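Local structure of major pilin backbone protein T-antigen, T13 (Streptococcus pyogenes, 6BBT) at residues Y19-F33 with K62-K76. The protein probably forms the backbone of the streptococcal pilus as its major pilin subunit, the trypsin-resistant surface T-antigen used in serotyping. Sequence-based numbering, arbitrary orientation.
Sequences YTDNEILMPKTTFTF and KAIVSYDNTDKESAK
Phe31 and Tyr67 meet rim to rim at the apolar centre, with ring planes at 87° and Phe31 CE2 3.6 Å from Tyr67 CD2. Tyr67 OH donates to Lys76 O at 2.6 Å from above the carbonyl plane, which helps fix the ring. The Met26 chain leaves with CG opposite the backbone N (chi1 -179°) and then folds at chi2 and chi3, which brings SD obliquely to that ring, 3.9 Å from Tyr67 CD1 in a Met-aromatic contact. On the same face of the sheet, Val65 CG2 sits at the edge of the Phe33 ring. Phe31 also lies against Met17 and against Lys15 and Asn152, probably the pair that forms the isopeptide bond, as in Spy0128.

The rings sit on one face of strands 29-33 and 62-67, which run antiparallel. Paired backbone bonds join Thr29 to Tyr67, Phe31 to Val65 and Phe33 to Ala63. Thr30, Thr32, Ile64 and Ser66 point to the other face.

Past the strand ends, Asn69 ND2 donates to Met26 O at 2.7 Å, with the acceptor in its amide plane, and to Leu187 O, while Asn69 OD1 accepts from Glu189 N; both polar atoms are satisfied, tying the turn to 187-189. Lys72 NZ gives Asn22 O a 2.7 Å bond and Ile24 O a weak one. Tyr19 OH donates to Ile24 O in the carbonyl plane, and Asn22 OD1 accepts from Glu73 N. At the start of 19-33, Lys76 NZ donates to Tyr19 O at 3.2 Å and forms a salt bridge with Glu73 OE2.

The chemistry thus changes from regular strand pairing to side chains that satisfy backbone carbonyls and N-H groups; the Lys76 charge probably eases the approach of Glu73 OE1 to Tyr19 O, two acceptors 2.9 Å apart and so not hydrogen-bonded.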
loop_
_atom_site.group_PDB
_atom_site.type_symbol
_atom_site.label_atom_id
_atom_site.label_comp_id
_atom_site.label_asym_id
_atom_site.label_seq_id
_atom_site.Cartn_x
_atom_site.Cartn_y
_atom_site.Cartn_z
ATOM N N TYR A 19 7.554 -6.923 0.614
ATOM C CA TYR A 19 6.614 -7.772 1.327
ATOM C C TYR A 19 7.322 -9.030 1.823
ATOM O O TYR A 19 7.738 -9.859 1.023
ATOM C CB TYR A 19 5.477 -8.170 0.401
ATOM C CG TYR A 19 4.333 -8.863 1.090
ATOM C CD1 TYR A 19 3.251 -8.137 1.633
ATOM C CD2 TYR A 19 4.317 -10.251 1.211
ATOM C CE1 TYR A 19 2.200 -8.803 2.282
ATOM C CE2 TYR A 19 3.274 -10.901 1.837
ATOM C CZ TYR A 19 2.219 -10.192 2.366
ATOM O OH TYR A 19 1.217 -10.909 2.991
ATOM N N THR A 20 7.427 -9.166 3.136
ATOM C CA THR A 20 8.221 -10.239 3.738
ATOM C C THR A 20 7.463 -11.095 4.747
ATOM O O THR A 20 8.053 -12.035 5.308
ATOM C CB THR A 20 9.475 -9.673 4.406
ATOM O OG1 THR A 20 9.098 -8.774 5.444
ATOM C CG2 THR A 20 10.352 -8.940 3.373
ATOM N N ASP A 21 6.176 -10.832 4.960
ATOM C CA ASP A 21 5.442 -11.512 6.042
ATOM C C ASP A 21 3.991 -11.765 5.612
ATOM O O ASP A 21 3.194 -10.829 5.538
ATOM C CB ASP A 21 5.517 -10.655 7.307
ATOM C CG ASP A 21 4.754 -11.238 8.488
ATOM O OD1 ASP A 21 4.164 -12.333 8.393
ATOM O OD2 ASP A 21 4.753 -10.565 9.529
ATOM N N ASN A 22 3.658 -13.037 5.382
ATOM C CA ASN A 22 2.328 -13.411 4.934
ATOM C C ASN A 22 1.193 -13.148 5.907
ATOM O O ASN A 22 0.052 -13.167 5.490
ATOM C CB ASN A 22 2.285 -14.865 4.474
ATOM C CG ASN A 22 3.092 -15.111 3.231
ATOM O OD1 ASN A 22 3.493 -14.190 2.521
ATOM N ND2 ASN A 22 3.332 -16.374 2.954
ATOM N N GLU A 23 1.494 -12.883 7.180
ATOM C CA GLU A 23 0.479 -12.459 8.150
ATOM C C GLU A 23 -0.064 -11.050 7.883
ATOM O O GLU A 23 -1.086 -10.675 8.432
ATOM C CB GLU A 23 1.050 -12.464 9.570
ATOM C CG GLU A 23 1.410 -13.855 10.075
ATOM C CD GLU A 23 1.618 -13.912 11.588
ATOM O OE1 GLU A 23 1.832 -12.855 12.243
ATOM O OE2 GLU A 23 1.585 -15.045 12.118
ATOM N N ILE A 24 0.664 -10.258 7.101
ATOM C CA ILE A 24 0.271 -8.887 6.783
ATOM C C ILE A 24 -0.607 -8.899 5.539
ATOM O O ILE A 24 -0.348 -9.648 4.564
ATOM C CB ILE A 24 1.522 -8.006 6.596
ATOM C CG1 ILE A 24 2.215 -7.848 7.966
ATOM C CG2 ILE A 24 1.163 -6.642 6.000
ATOM C CD1 ILE A 24 3.552 -7.159 7.903
ATOM N N LEU A 25 -1.659 -8.093 5.573
ATOM C CA LEU A 25 -2.557 -7.969 4.401
ATOM C C LEU A 25 -1.960 -7.001 3.374
ATOM O O LEU A 25 -1.776 -5.832 3.677
ATOM C CB LEU A 25 -3.933 -7.458 4.811
ATOM C CG LEU A 25 -4.874 -8.373 5.556
ATOM C CD1 LEU A 25 -6.240 -7.692 5.672
ATOM C CD2 LEU A 25 -4.976 -9.727 4.846
ATOM N N MET A 26 -1.667 -7.506 2.175
ATOM C CA MET A 26 -1.295 -6.641 1.030
ATOM C C MET A 26 -2.471 -5.671 0.741
ATOM O O MET A 26 -3.631 -6.123 0.686
ATOM C CB MET A 26 -1.031 -7.510 -0.210
ATOM C CG MET A 26 -0.613 -6.757 -1.479
ATOM S SD MET A 26 1.134 -6.281 -1.405
ATOM C CE MET A 26 1.918 -7.849 -1.788
ATOM N N PRO A 27 -2.195 -4.357 0.587
ATOM C CA PRO A 27 -3.295 -3.475 0.204
ATOM C C PRO A 27 -3.879 -3.791 -1.184
ATOM O O PRO A 27 -3.146 -4.115 -2.113
ATOM C CB PRO A 27 -2.669 -2.075 0.238
ATOM C CG PRO A 27 -1.196 -2.280 0.179
ATOM C CD PRO A 27 -0.942 -3.605 0.835
ATOM N N LYS A 28 -5.193 -3.688 -1.306
ATOM C CA LYS A 28 -5.846 -3.748 -2.609
ATOM C C LYS A 28 -5.731 -2.375 -3.278
ATOM O O LYS A 28 -6.419 -1.429 -2.895
ATOM C CB LYS A 28 -7.302 -4.196 -2.501
ATOM C CG LYS A 28 -7.933 -4.450 -3.869
ATOM C CD LYS A 28 -9.417 -4.679 -3.812
ATOM C CE LYS A 28 -10.004 -4.580 -5.211
ATOM N NZ LYS A 28 -11.468 -4.753 -5.132
ATOM N N THR A 29 -4.836 -2.264 -4.259
ATOM C CA THR A 29 -4.529 -0.963 -4.855
ATOM C C THR A 29 -3.876 -1.128 -6.223
ATOM O O THR A 29 -3.546 -2.249 -6.630
ATOM C CB THR A 29 -3.624 -0.120 -3.918
ATOM O OG1 THR A 29 -3.626 1.255 -4.330
ATOM C CG2 THR A 29 -2.203 -0.663 -3.888
ATOM N N THR A 30 -3.716 -0.021 -6.941
ATOM C CA THR A 30 -3.033 -0.071 -8.242
ATOM C C THR A 30 -1.869 0.880 -8.182
ATOM O O THR A 30 -1.864 1.817 -7.386
ATOM C CB THR A 30 -3.946 0.320 -9.418
ATOM O OG1 THR A 30 -4.401 1.655 -9.211
ATOM C CG2 THR A 30 -5.134 -0.611 -9.492
ATOM N N PHE A 31 -0.860 0.602 -8.983
ATOM C CA PHE A 31 0.200 1.565 -9.245
ATOM C C PHE A 31 0.159 1.910 -10.723
ATOM O O PHE A 31 -0.029 1.041 -11.560
ATOM C CB PHE A 31 1.568 0.999 -8.863
ATOM C CG PHE A 31 1.702 0.759 -7.405
ATOM C CD1 PHE A 31 2.149 1.769 -6.571
ATOM C CD2 PHE A 31 1.293 -0.434 -6.850
ATOM C CE1 PHE A 31 2.246 1.574 -5.211
ATOM C CE2 PHE A 31 1.377 -0.641 -5.473
ATOM C CZ PHE A 31 1.854 0.369 -4.655
ATOM N N THR A 32 0.356 3.187 -11.028
ATOM C CA THR A 32 0.264 3.688 -12.374
ATOM C C THR A 32 1.609 4.266 -12.783
ATOM O O THR A 32 2.194 5.066 -12.064
ATOM C CB THR A 32 -0.836 4.750 -12.464
ATOM O OG1 THR A 32 -2.089 4.110 -12.249
ATOM C CG2 THR A 32 -0.866 5.429 -13.843
ATOM N N PHE A 33 2.086 3.840 -13.945
ATOM C CA PHE A 33 3.302 4.381 -14.521
ATOM C C PHE A 33 2.907 5.267 -15.704
ATOM O O PHE A 33 1.958 4.959 -16.429
ATOM C CB PHE A 33 4.215 3.240 -14.931
ATOM C CG PHE A 33 4.259 2.169 -13.907
ATOM C CD1 PHE A 33 4.896 2.396 -12.709
ATOM C CD2 PHE A 33 3.527 1.003 -14.072
ATOM C CE1 PHE A 33 4.876 1.438 -11.707
ATOM C CE2 PHE A 33 3.522 0.028 -13.084
ATOM C CZ PHE A 33 4.195 0.258 -11.899
ATOM N N LYS A 62 -0.164 5.445 -20.194
ATOM C CA LYS A 62 -0.341 4.890 -18.843
ATOM C C LYS A 62 -0.217 3.368 -18.900
ATOM O O LYS A 62 -0.766 2.725 -19.797
ATOM C CB LYS A 62 -1.720 5.228 -18.276
ATOM C CG LYS A 62 -2.122 6.693 -18.313
ATOM C CD LYS A 62 -1.275 7.549 -17.398
ATOM C CE LYS A 62 -1.940 8.901 -17.193
ATOM N NZ LYS A 62 -1.126 9.842 -16.377
ATOM N N ALA A 63 0.527 2.803 -17.944
ATOM C CA ALA A 63 0.551 1.371 -17.687
ATOM C C ALA A 63 0.232 1.151 -16.187
ATOM O O ALA A 63 0.581 1.985 -15.340
ATOM C CB ALA A 63 1.906 0.806 -18.043
ATOM N N ILE A 64 -0.464 0.065 -15.870
ATOM C CA ILE A 64 -0.910 -0.162 -14.494
ATOM C C ILE A 64 -0.633 -1.591 -14.045
ATOM O O ILE A 64 -0.628 -2.516 -14.858
ATOM C CB ILE A 64 -2.420 0.159 -14.300
ATOM C CG1 ILE A 64 -3.309 -0.845 -15.042
ATOM C CG2 ILE A 64 -2.740 1.577 -14.768
ATOM C CD1 ILE A 64 -4.796 -0.635 -14.791
ATOM N N VAL A 65 -0.382 -1.759 -12.748
ATOM C CA VAL A 65 -0.349 -3.091 -12.129
ATOM C C VAL A 65 -1.275 -2.986 -10.920
ATOM O O VAL A 65 -1.472 -1.895 -10.376
ATOM C CB VAL A 65 1.061 -3.578 -11.678
ATOM C CG1 VAL A 65 2.003 -3.797 -12.854
ATOM C CG2 VAL A 65 1.679 -2.648 -10.646
ATOM N N SER A 66 -1.824 -4.127 -10.521
ATOM C CA SER A 66 -2.828 -4.187 -9.469
ATOM C C SER A 66 -2.395 -5.171 -8.430
ATOM O O SER A 66 -1.908 -6.251 -8.781
ATOM C CB SER A 66 -4.160 -4.668 -10.049
ATOM O OG SER A 66 -4.597 -3.730 -10.999
ATOM N N TYR A 67 -2.584 -4.796 -7.165
ATOM C CA TYR A 67 -2.436 -5.713 -6.037
ATOM C C TYR A 67 -3.777 -5.948 -5.356
ATOM O O TYR A 67 -4.655 -5.097 -5.395
ATOM C CB TYR A 67 -1.465 -5.120 -5.019
ATOM C CG TYR A 67 -0.064 -5.147 -5.497
ATOM C CD1 TYR A 67 0.730 -6.262 -5.279
ATOM C CD2 TYR A 67 0.482 -4.071 -6.193
ATOM C CE1 TYR A 67 2.041 -6.308 -5.716
ATOM C CE2 TYR A 67 1.793 -4.109 -6.660
ATOM C CZ TYR A 67 2.572 -5.235 -6.416
ATOM O OH TYR A 67 3.886 -5.301 -6.838
ATOM N N ASP A 68 -3.964 -7.107 -4.750
ATOM C CA ASP A 68 -5.112 -7.283 -3.871
ATOM C C ASP A 68 -4.741 -8.052 -2.626
ATOM O O ASP A 68 -3.593 -8.489 -2.460
ATOM C CB ASP A 68 -6.327 -7.835 -4.635
ATOM C CG ASP A 68 -6.205 -9.301 -5.005
ATOM O OD1 ASP A 68 -5.491 -10.090 -4.338
ATOM O OD2 ASP A 68 -6.890 -9.657 -5.980
ATOM N N ASN A 69 -5.710 -8.169 -1.736
ATOM C CA ASN A 69 -5.485 -8.742 -0.408
ATOM C C ASN A 69 -5.003 -10.198 -0.430
ATOM O O ASN A 69 -4.412 -10.655 0.532
ATOM C CB ASN A 69 -6.751 -8.676 0.436
ATOM C CG ASN A 69 -7.237 -7.248 0.728
ATOM O OD1 ASN A 69 -8.420 -7.065 0.935
ATOM N ND2 ASN A 69 -6.351 -6.252 0.719
ATOM N N THR A 70 -5.279 -10.930 -1.504
ATOM C CA THR A 70 -4.796 -12.300 -1.633
ATOM C C THR A 70 -3.327 -12.409 -2.061
ATOM O O THR A 70 -2.768 -13.508 -2.060
ATOM C CB THR A 70 -5.636 -13.119 -2.636
ATOM O OG1 THR A 70 -5.496 -12.589 -3.948
ATOM C CG2 THR A 70 -7.105 -13.153 -2.249
ATOM N N ASP A 71 -2.702 -11.304 -2.466
ATOM C CA ASP A 71 -1.303 -11.354 -2.887
ATOM C C ASP A 71 -0.386 -11.521 -1.678
ATOM O O ASP A 71 -0.440 -10.744 -0.719
ATOM C CB ASP A 71 -0.915 -10.116 -3.712
ATOM C CG ASP A 71 -1.584 -10.094 -5.081
ATOM O OD1 ASP A 71 -1.933 -11.179 -5.609
ATOM O OD2 ASP A 71 -1.795 -8.999 -5.633
ATOM N N LYS A 72 0.409 -12.584 -1.724
ATOM C CA LYS A 72 1.342 -12.924 -0.664
ATOM C C LYS A 72 2.760 -12.843 -1.254
ATOM O O LYS A 72 2.957 -12.261 -2.345
ATOM C CB LYS A 72 1.018 -14.318 -0.084
ATOM C CG LYS A 72 -0.344 -14.462 0.597
ATOM C CD LYS A 72 -0.373 -13.634 1.881
ATOM C CE LYS A 72 -1.735 -13.552 2.529
ATOM N NZ LYS A 72 -1.779 -12.471 3.567
ATOM N N GLU A 73 3.734 -13.400 -0.518
ATOM C CA GLU A 73 5.160 -13.401 -0.870
ATOM C C GLU A 73 5.416 -13.704 -2.324
ATOM O O GLU A 73 6.236 -13.065 -2.978
ATOM C CB GLU A 73 5.902 -14.471 -0.039
ATOM C CG GLU A 73 7.385 -14.601 -0.379
ATOM C CD GLU A 73 8.141 -13.369 0.017
ATOM O OE1 GLU A 73 7.785 -12.793 1.069
ATOM O OE2 GLU A 73 9.083 -12.990 -0.713
ATOM N N SER A 74 4.713 -14.702 -2.809
ATOM C CA SER A 74 4.825 -15.168 -4.176
ATOM C C SER A 74 4.158 -14.300 -5.244
ATOM O O SER A 74 4.263 -14.617 -6.424
ATOM C CB SER A 74 4.203 -16.553 -4.225
ATOM O OG SER A 74 2.944 -16.511 -3.577
ATOM N N ALA A 75 3.455 -13.229 -4.869
ATOM C CA ALA A 75 2.796 -12.385 -5.860
ATOM C C ALA A 75 3.148 -10.904 -5.671
ATOM O O ALA A 75 2.419 -10.015 -6.108
ATOM C CB ALA A 75 1.294 -12.604 -5.804
ATOM N N LYS A 76 4.271 -10.645 -5.024
ATOM C CA LYS A 76 4.639 -9.273 -4.675
ATOM C C LYS A 76 5.221 -8.501 -5.858
ATOM O O LYS A 76 5.256 -7.294 -5.809
ATOM C CB LYS A 76 5.590 -9.225 -3.481
ATOM C CG LYS A 76 6.932 -9.891 -3.689
ATOM C CD LYS A 76 7.714 -9.909 -2.393
ATOM C CE LYS A 76 9.087 -10.531 -2.586
ATOM N NZ LYS A 76 9.820 -10.527 -1.281
HETATM O O HOH W 1 10.403 -7.790 -0.307
HETATM O O HOH W 2 3.503 -16.667 -0.351
HETATM O O HOH W 3 -1.954 -10.382 1.551
#